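Local atomic coordinates of Rubredoxin\:oxygen oxidoreductase (Desulfovibrio gigas, PDB entry 1E5D), a protein that catalyses the four-electron reduction of one oxygen molecule to two water molecules, using a di-iron centre and FMN. Residues R278-T283 with A395-L400; T369-K374 with K386-T391. All coordinates share one frame; numbering follows the deposited sequence. Where two conformers were deposited one is given.

Contact 1 (R278-T283 with A395-L400); sequences RDEGCT and ALKAKL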
ATOM      1  N   ARG A 278       4.773 -20.434 -18.403  1.00 17.78           N
ATOM      2  CA  ARG A 278       3.793 -21.435 -18.847  1.00 22.65           C
ATOM      3  C   ARG A 278       4.499 -22.412 -19.790  1.00 30.98           C
ATOM      4  O   ARG A 278       4.384 -23.629 -19.626  1.00 44.78           O
ATOM      5  CB  ARG A 278       2.590 -20.755 -19.480  1.00 21.71           C
ATOM      6  CG  ARG A 278       1.621 -21.634 -20.242  1.00 34.52           C
ATOM      7  CD  ARG A 278       0.801 -20.834 -21.248  1.00 51.11           C
ATOM      8  NE  ARG A 278       1.667 -20.205 -22.244  1.00 71.30           N
ATOM      9  CZ  ARG A 278       1.732 -20.480 -23.538  1.00 78.93           C
ATOM     10  NH1 ARG A 278       0.960 -21.414 -24.080  1.00 85.94           N
ATOM     11  NH2 ARG A 278       2.581 -19.812 -24.315  1.00 75.67           N
ATOM     12  N   ASP A 279       5.242 -21.841 -20.735  1.00 29.98           N
ATOM     13  CA  ASP A 279       5.991 -22.602 -21.726  1.00 33.63           C
ATOM     14  C   ASP A 279       6.877 -23.657 -21.072  1.00 33.80           C
ATOM     15  O   ASP A 279       7.009 -24.760 -21.595  1.00 45.00           O
ATOM     16  CB  ASP A 279       6.859 -21.684 -22.582  1.00 38.07           C
ATOM     17  CG  ASP A 279       6.220 -21.341 -23.911  1.00 45.96           C
ATOM     18  OD1 ASP A 279       5.409 -22.143 -24.419  1.00 63.51           O
ATOM     19  OD2 ASP A 279       6.535 -20.258 -24.449  1.00 75.27           O
ATOM     20  N   GLU A 280       7.452 -23.297 -19.932  1.00 27.50           N
ATOM     21  CA  GLU A 280       8.262 -24.208 -19.141  1.00 22.75           C
ATOM     22  C   GLU A 280       7.410 -25.171 -18.329  1.00 21.34           C
ATOM     23  O   GLU A 280       7.903 -25.868 -17.443  1.00 34.83           O
ATOM     24  CB  GLU A 280       9.176 -23.412 -18.201  1.00 27.92           C
ATOM     25  CG  GLU A 280      10.160 -22.517 -18.945  1.00 39.38           C
ATOM     26  CD  GLU A 280      11.030 -23.286 -19.924  1.00 49.03           C
ATOM     27  OE1 GLU A 280      11.705 -24.239 -19.477  1.00 63.74           O
ATOM     28  OE2 GLU A 280      11.025 -22.937 -21.124  1.00 55.45           O
ATOM     29  N   GLY A 281       6.108 -25.206 -18.611  1.00 20.82           N
ATOM     30  CA  GLY A 281       5.211 -26.065 -17.866  1.00 24.22           C
ATOM     31  C   GLY A 281       4.947 -25.638 -16.436  1.00 30.94           C
ATOM     32  O   GLY A 281       4.691 -26.462 -15.558  1.00 38.76           O
ATOM     33  N   CYS A 282       4.995 -24.336 -16.160  1.00 30.70           N
ATOM     34  CA  CYS A 282       4.598 -23.881 -14.832  1.00 20.15           C
ATOM     35  C   CYS A 282       3.160 -23.398 -14.830  1.00 13.99           C
ATOM     36  O   CYS A 282       2.621 -23.029 -15.870  1.00 27.60           O
ATOM     37  CB  CYS A 282       5.490 -22.737 -14.358  1.00 21.20           C
ATOM     38  SG  CYS A 282       7.235 -23.185 -14.274  1.00 36.24           S
ATOM     39  N   THR A 283       2.523 -23.387 -13.664  1.00 20.86           N
ATOM     40  CA  THR A 283       1.254 -22.692 -13.513  1.00 22.62           C
ATOM     41  C   THR A 283       1.596 -21.258 -13.104  1.00 22.75           C
ATOM     42  O   THR A 283       2.465 -21.060 -12.245  1.00 15.21           O
ATOM     43  CB  THR A 283       0.290 -23.230 -12.449  1.00 29.05           C
ATOM     44  OG1 THR A 283       0.387 -24.642 -12.278  1.00 62.32           O
ATOM     45  CG2 THR A 283      -1.139 -22.931 -12.906  1.00 42.76           C
ATOM     46  N   ALA A 395      15.557 -24.249 -12.157  1.00 21.78           N
ATOM     47  CA  ALA A 395      15.846 -24.403 -10.733  1.00 20.21           C
ATOM     48  C   ALA A 395      14.639 -24.958  -9.992  1.00 24.65           C
ATOM     49  O   ALA A 395      14.798 -25.795  -9.099  1.00 34.46           O
ATOM     50  CB  ALA A 395      16.274 -23.065 -10.156  1.00 16.86           C
ATOM     51  N   LEU A 396      13.446 -24.498 -10.356  1.00 26.47           N
ATOM     52  CA  LEU A 396      12.222 -25.000  -9.735  1.00 27.15           C
ATOM     53  C   LEU A 396      12.129 -26.519  -9.899  1.00 30.25           C
ATOM     54  O   LEU A 396      12.022 -27.240  -8.911  1.00 37.51           O
ATOM     55  CB  LEU A 396      10.977 -24.355 -10.334  1.00 20.73           C
ATOM     56  CG  LEU A 396       9.858 -23.924  -9.388  1.00 21.76           C
ATOM     57  CD1 LEU A 396       8.557 -23.782 -10.173  1.00 17.32           C
ATOM     58  CD2 LEU A 396       9.693 -24.880  -8.219  1.00 13.18           C
ATOM     59  N   LYS A 397      12.170 -26.966 -11.147  1.00 33.23           N
ATOM     60  CA  LYS A 397      12.065 -28.379 -11.489  1.00 44.35           C
ATOM     61  C   LYS A 397      12.979 -29.242 -10.622  1.00 43.62           C
ATOM     62  O   LYS A 397      12.518 -30.207 -10.009  1.00 53.77           O
ATOM     63  CB  LYS A 397      12.391 -28.595 -12.968  1.00 51.51           C
ATOM     64  CG  LYS A 397      11.176 -28.592 -13.881  1.00 61.52           C
ATOM     65  CD  LYS A 397      11.491 -28.002 -15.244  1.00 71.20           C
ATOM     66  CE  LYS A 397      10.286 -27.301 -15.854  1.00 71.98           C
ATOM     67  NZ  LYS A 397      10.656 -26.529 -17.073  1.00 62.60           N
ATOM     68  N   ALA A 398      14.255 -28.883 -10.581  1.00 32.48           N
ATOM     69  CA  ALA A 398      15.246 -29.562  -9.765  1.00 36.14           C
ATOM     70  C   ALA A 398      14.739 -29.827  -8.351  1.00 42.68           C
ATOM     71  O   ALA A 398      14.729 -30.966  -7.899  1.00 55.30           O
ATOM     72  CB  ALA A 398      16.531 -28.749  -9.678  1.00 35.59           C
ATOM     73  N   LYS A 399      14.332 -28.752  -7.693  1.00 42.38           N
ATOM     74  CA  LYS A 399      13.780 -28.778  -6.352  1.00 36.03           C
ATOM     75  C   LYS A 399      12.637 -29.776  -6.216  1.00 38.14           C
ATOM     76  O   LYS A 399      12.477 -30.436  -5.193  1.00 52.35           O
ATOM     77  CB  LYS A 399      13.258 -27.385  -5.985  1.00 34.26           C
ATOM     78  CG  LYS A 399      13.887 -26.770  -4.750  1.00 41.10           C
ATOM     79  CD  LYS A 399      14.279 -25.324  -5.000  1.00 53.06           C
ATOM     80  CE  LYS A 399      14.325 -24.516  -3.711  1.00 61.70           C
ATOM     81  NZ  LYS A 399      15.409 -23.490  -3.755  1.00 73.59           N
ATOM     82  N   LEU A 400      11.815 -29.870  -7.256  1.00 42.58           N
ATOM     83  CA  LEU A 400      10.579 -30.642  -7.177  1.00 43.84           C
ATOM     84  C   LEU A 400      10.858 -32.136  -7.271  1.00 57.83           C
ATOM     85  O   LEU A 400       9.971 -32.958  -7.042  1.00 69.76           O
ATOM     86  CB  LEU A 400       9.601 -30.186  -8.261  1.00 32.98           C
ATOM     87  CG  LEU A 400       9.137 -28.732  -8.212  1.00 32.05           C
ATOM     88  CD1 LEU A 400       8.012 -28.478  -9.207  1.00 34.53           C
ATOM     89  CD2 LEU A 400       8.672 -28.339  -6.816  1.00 38.28           C
TER

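Contact 2 (T369-K374 with K386-T391); sequences TPVKVK and KTMAQT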
ATOM      1  N   THR A 369      19.780 -13.541 -12.567  1.00 23.65           N
ATOM      2  CA  THR A 369      20.046 -12.124 -12.425  1.00 24.06           C
ATOM      3  C   THR A 369      18.804 -11.330 -12.809  1.00 19.03           C
ATOM      4  O   THR A 369      18.168 -11.679 -13.808  1.00 20.82           O
ATOM      5  CB  THR A 369      21.215 -11.691 -13.329  1.00 25.60           C
ATOM      6  OG1 THR A 369      21.773 -12.845 -13.973  1.00 58.06           O
ATOM      7  CG2 THR A 369      22.330 -11.075 -12.503  1.00 43.98           C
ATOM      8  N   PRO A 370      18.435 -10.311 -12.056  1.00 17.44           N
ATOM      9  CA  PRO A 370      17.282  -9.486 -12.424  1.00 19.36           C
ATOM     10  C   PRO A 370      17.458  -8.868 -13.803  1.00 26.35           C
ATOM     11  O   PRO A 370      18.541  -8.395 -14.143  1.00 40.41           O
ATOM     12  CB  PRO A 370      17.266  -8.381 -11.359  1.00 18.68           C
ATOM     13  CG  PRO A 370      17.920  -9.042 -10.183  1.00 19.32           C
ATOM     14  CD  PRO A 370      19.032  -9.863 -10.784  1.00 18.52           C
ATOM     15  N   VAL A 371      16.362  -8.894 -14.555  1.00 25.56           N
ATOM     16  CA  VAL A 371      16.279  -8.226 -15.843  1.00 19.52           C
ATOM     17  C   VAL A 371      15.770  -6.798 -15.651  1.00 22.43           C
ATOM     18  O   VAL A 371      14.682  -6.542 -15.138  1.00 23.34           O
ATOM     19  CB  VAL A 371      15.365  -8.987 -16.814  1.00 20.56           C
ATOM     20  CG1 VAL A 371      15.223  -8.227 -18.126  1.00 16.19           C
ATOM     21  CG2 VAL A 371      15.910 -10.387 -17.047  1.00 17.12           C
ATOM     22  N   LYS A 372      16.591  -5.836 -16.061  1.00 23.73           N
ATOM     23  CA  LYS A 372      16.177  -4.440 -16.049  1.00 24.06           C
ATOM     24  C   LYS A 372      16.276  -3.873 -17.465  1.00 21.40           C
ATOM     25  O   LYS A 372      17.162  -4.219 -18.238  1.00 44.56           O
ATOM     26  CB  LYS A 372      17.012  -3.633 -15.066  1.00 29.59           C
ATOM     27  CG  LYS A 372      18.339  -3.117 -15.590  1.00 38.56           C
ATOM     28  CD  LYS A 372      19.407  -3.146 -14.510  1.00 43.84           C
ATOM     29  CE  LYS A 372      20.166  -1.833 -14.416  1.00 48.89           C
ATOM     30  NZ  LYS A 372      21.043  -1.801 -13.208  1.00 73.30           N
ATOM     31  N   VAL A 373      15.347  -2.995 -17.804  1.00 21.66           N
ATOM     32  CA  VAL A 373      15.246  -2.414 -19.129  1.00 17.10           C
ATOM     33  C   VAL A 373      15.078  -0.901 -19.070  1.00 23.92           C
ATOM     34  O   VAL A 373      14.268  -0.405 -18.288  1.00 25.86           O
ATOM     35  CB  VAL A 373      14.045  -2.994 -19.901  0.56 20.71           C
ATOM     36  CG1 VAL A 373      13.924  -2.326 -21.262  0.56 19.75           C
ATOM     37  CG2 VAL A 373      14.183  -4.501 -20.029  0.56 21.13           C
ATOM     38  N   LYS A 374      15.829  -0.177 -19.897  1.00 24.29           N
ATOM     39  CA  LYS A 374      15.629   1.266 -19.958  1.00 22.28           C
ATOM     40  C   LYS A 374      14.325   1.544 -20.701  1.00 22.54           C
ATOM     41  O   LYS A 374      14.183   1.247 -21.889  1.00 27.60           O
ATOM     42  CB  LYS A 374      16.789   1.982 -20.636  1.00 24.04           C
ATOM     43  CG  LYS A 374      16.714   3.499 -20.577  1.00 30.89           C
ATOM     44  CD  LYS A 374      18.058   4.123 -20.236  1.00 41.79           C
ATOM     45  CE  LYS A 374      18.674   4.824 -21.435  1.00 51.01           C
ATOM     46  NZ  LYS A 374      18.097   6.177 -21.683  1.00 66.09           N
ATOM     47  N   LYS A 386      12.639 -14.350 -21.177  1.00 27.79           N
ATOM     48  CA  LYS A 386      12.393 -15.770 -21.432  1.00 29.50           C
ATOM     49  C   LYS A 386      13.531 -16.619 -20.873  1.00 28.91           C
ATOM     50  O   LYS A 386      13.373 -17.682 -20.275  1.00 32.35           O
ATOM     51  CB  LYS A 386      12.224 -16.019 -22.925  1.00 38.65           C
ATOM     52  CG  LYS A 386      12.589 -17.420 -23.378  1.00 54.41           C
ATOM     53  CD  LYS A 386      13.256 -17.407 -24.748  1.00 66.19           C
ATOM     54  CE  LYS A 386      13.827 -18.771 -25.110  1.00 69.15           C
ATOM     55  NZ  LYS A 386      15.312 -18.803 -24.993  1.00 81.53           N
ATOM     56  N   THR A 387      14.736 -16.098 -21.079  1.00 17.87           N
ATOM     57  CA  THR A 387      15.925 -16.702 -20.503  1.00 23.36           C
ATOM     58  C   THR A 387      15.814 -16.707 -18.985  1.00 23.18           C
ATOM     59  O   THR A 387      16.052 -17.726 -18.334  1.00 33.17           O
ATOM     60  CB  THR A 387      17.196 -15.937 -20.920  1.00 30.29           C
ATOM     61  OG1 THR A 387      17.462 -16.177 -22.308  1.00 33.36           O
ATOM     62  CG2 THR A 387      18.412 -16.424 -20.151  1.00 15.81           C
ATOM     63  N   MET A 388      15.438 -15.559 -18.421  1.00 26.16           N
ATOM     64  CA  MET A 388      15.262 -15.470 -16.971  1.00 23.37           C
ATOM     65  C   MET A 388      14.251 -16.500 -16.476  1.00 19.26           C
ATOM     66  O   MET A 388      14.523 -17.245 -15.535  1.00 27.66           O
ATOM     67  CB  MET A 388      14.824 -14.061 -16.576  1.00 24.53           C
ATOM     68  CG  MET A 388      14.992 -13.756 -15.100  1.00 28.91           C
ATOM     69  SD  MET A 388      14.033 -12.319 -14.563  1.00 32.13           S
ATOM     70  CE  MET A 388      14.703 -12.098 -12.911  1.00 94.58           C
ATOM     71  N   ALA A 389      13.095 -16.544 -17.128  1.00 17.11           N
ATOM     72  CA  ALA A 389      12.045 -17.507 -16.847  1.00 18.60           C
ATOM     73  C   ALA A 389      12.548 -18.942 -16.948  1.00 26.20           C
ATOM     74  O   ALA A 389      12.149 -19.814 -16.176  1.00 39.83           O
ATOM     75  CB  ALA A 389      10.880 -17.318 -17.809  1.00 10.31           C
ATOM     76  N   GLN A 390      13.430 -19.190 -17.913  1.00 32.26           N
ATOM     77  CA  GLN A 390      13.965 -20.540 -18.088  1.00 28.98           C
ATOM     78  C   GLN A 390      14.926 -20.911 -16.972  1.00 21.11           C
ATOM     79  O   GLN A 390      14.884 -22.033 -16.457  1.00 24.16           O
ATOM     80  CB  GLN A 390      14.646 -20.656 -19.452  1.00 31.89           C
ATOM     81  CG  GLN A 390      13.671 -21.203 -20.493  1.00 42.05           C
ATOM     82  CD  GLN A 390      14.175 -20.984 -21.901  1.00 49.84           C
ATOM     83  OE1 GLN A 390      15.341 -20.652 -22.103  1.00 68.12           O
ATOM     84  NE2 GLN A 390      13.287 -21.173 -22.867  1.00 55.14           N
ATOM     85  N   THR A 391      15.790 -19.984 -16.574  1.00 13.50           N
ATOM     86  CA  THR A 391      16.678 -20.261 -15.449  1.00 16.52           C
ATOM     87  C   THR A 391      15.900 -20.615 -14.189  1.00 24.89           C
ATOM     88  O   THR A 391      16.085 -21.665 -13.570  1.00 33.72           O
ATOM     89  CB  THR A 391      17.571 -19.041 -15.172  1.00 19.58           C
ATOM     90  OG1 THR A 391      18.328 -18.771 -16.362  1.00 29.60           O
ATOM     91  CG2 THR A 391      18.563 -19.309 -14.052  1.00 18.24           C
TER

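Contact 1 (R278-T283 with A395-L400)
Lys397, near the end of helix 379-400, reaches across to Glu280 in the turn that leads from helix 265-279 into strand 283-288, within the flavodoxin-like part of the chain. That turn is a Schellman motif: Gly281, at positive phi, is its C-prime residue, Gly281 N bonds Arg278 O, and Cys282 N bonds Phe277 O. Glu280 is the first residue to leave helical phi/psi, and its carbonyl accepts a bond from Lys397, NZ lying 2.9 Å from Glu280 O, in the carbonyl plane and on a lone pair, with a C=O...N angle of 128°. The same ammonium group forms a salt bridge with Glu280 OE1 at 3.5 Å, so it meets both the backbone and the carboxylate of one residue. The Glu280 chain is bent at chi2 (-57°), which folds the carboxylate back to NZ, and the two side chains cross at about a right angle. Around the carboxylate, OE2 has a weak hydrogen bond from Gln390 NE2, and Arg394 adds a long, weak ion pair to OE1; the two positive charges, of Lys397 and, more weakly, Arg394, would favour the ionised carboxylate. This polar half is the solvent side, with Lys397 exposed and Glu280 partly so, yet it makes the closest approach. The whole contact buries 142 Å², both sides summed. The inner half is apolar and buried, but Cys282 and Leu396 only just meet there. Their burial comes largely from neighbours: both touch Asn253, in the loop before strand 254-259, Leu396 rests on Ile338 of strand 338-345, and Cys282 on Ala393. Across the contact the meeting is between a sulfur and a methyl group, Cys282 SG lying 4.3 Å from Leu396 CD1.

Contact 2 (T369-K374 with K386-T391)
Strand 371-374, at one margin of the five-stranded parallel sheet, packs its N-terminal end against helix 379-400, the helix that follows it in the chain, and Met388 does the work on the helix side. Its CG is anti to the backbone N (chi1 -164°) and the chain stays extended beyond it, which carries the sulfur and terminal methyl out to the strand. Met388 SD lies 3.7 Å from Val371 CG2, the branch of the valine that stands beside its own backbone N. Met388 CB is 3.9 Å from the same methyl, which lies along the CB-to-SD part of the methionine; the two side chains run antiparallel past one another. In the doubly wound alpha/beta layering of flavodoxins, such apolar contacts join the sheet to the helices on its faces; here Val371 also touches Gln384 and Leu385 of the same helix. Beyond the sulfur, Met388 CE leaves side chains behind and lies against backbone, 3.7 Å from Pro370 CA and 3.6 Å from Thr369 O. Ala368 is a further neighbour of Met388. No hydrogen bond crosses between the segments. Within the helix, Thr387 O accepts from both Thr391 N and Thr391 OG1; the hydroxyl, 3.2 Å away, comes from above the carbonyl plane, 40° out of it.

From the N terminus, the chain passes first through the lactamase-like part and then enters the flavodoxin-like one, where segment 278-283 ends helix 265-279. Some 85 residues later, after the rest of the parallel sheet and its helices, 369-374 supplies the sheet's last strand. The chain then turns into helix 379-400, whose 386-391 closes the short loop of contact 2 before 395-400 closes the long loop of contact 1. Contact 2 therefore nests within contact 1 without crossing it. One helix serves both, joining the margin strand 371-374 to the turn before strand 283-288 at the other margin. The centres lie 16 Å apart, and the two contacts meet at the Glu280 carboxylate.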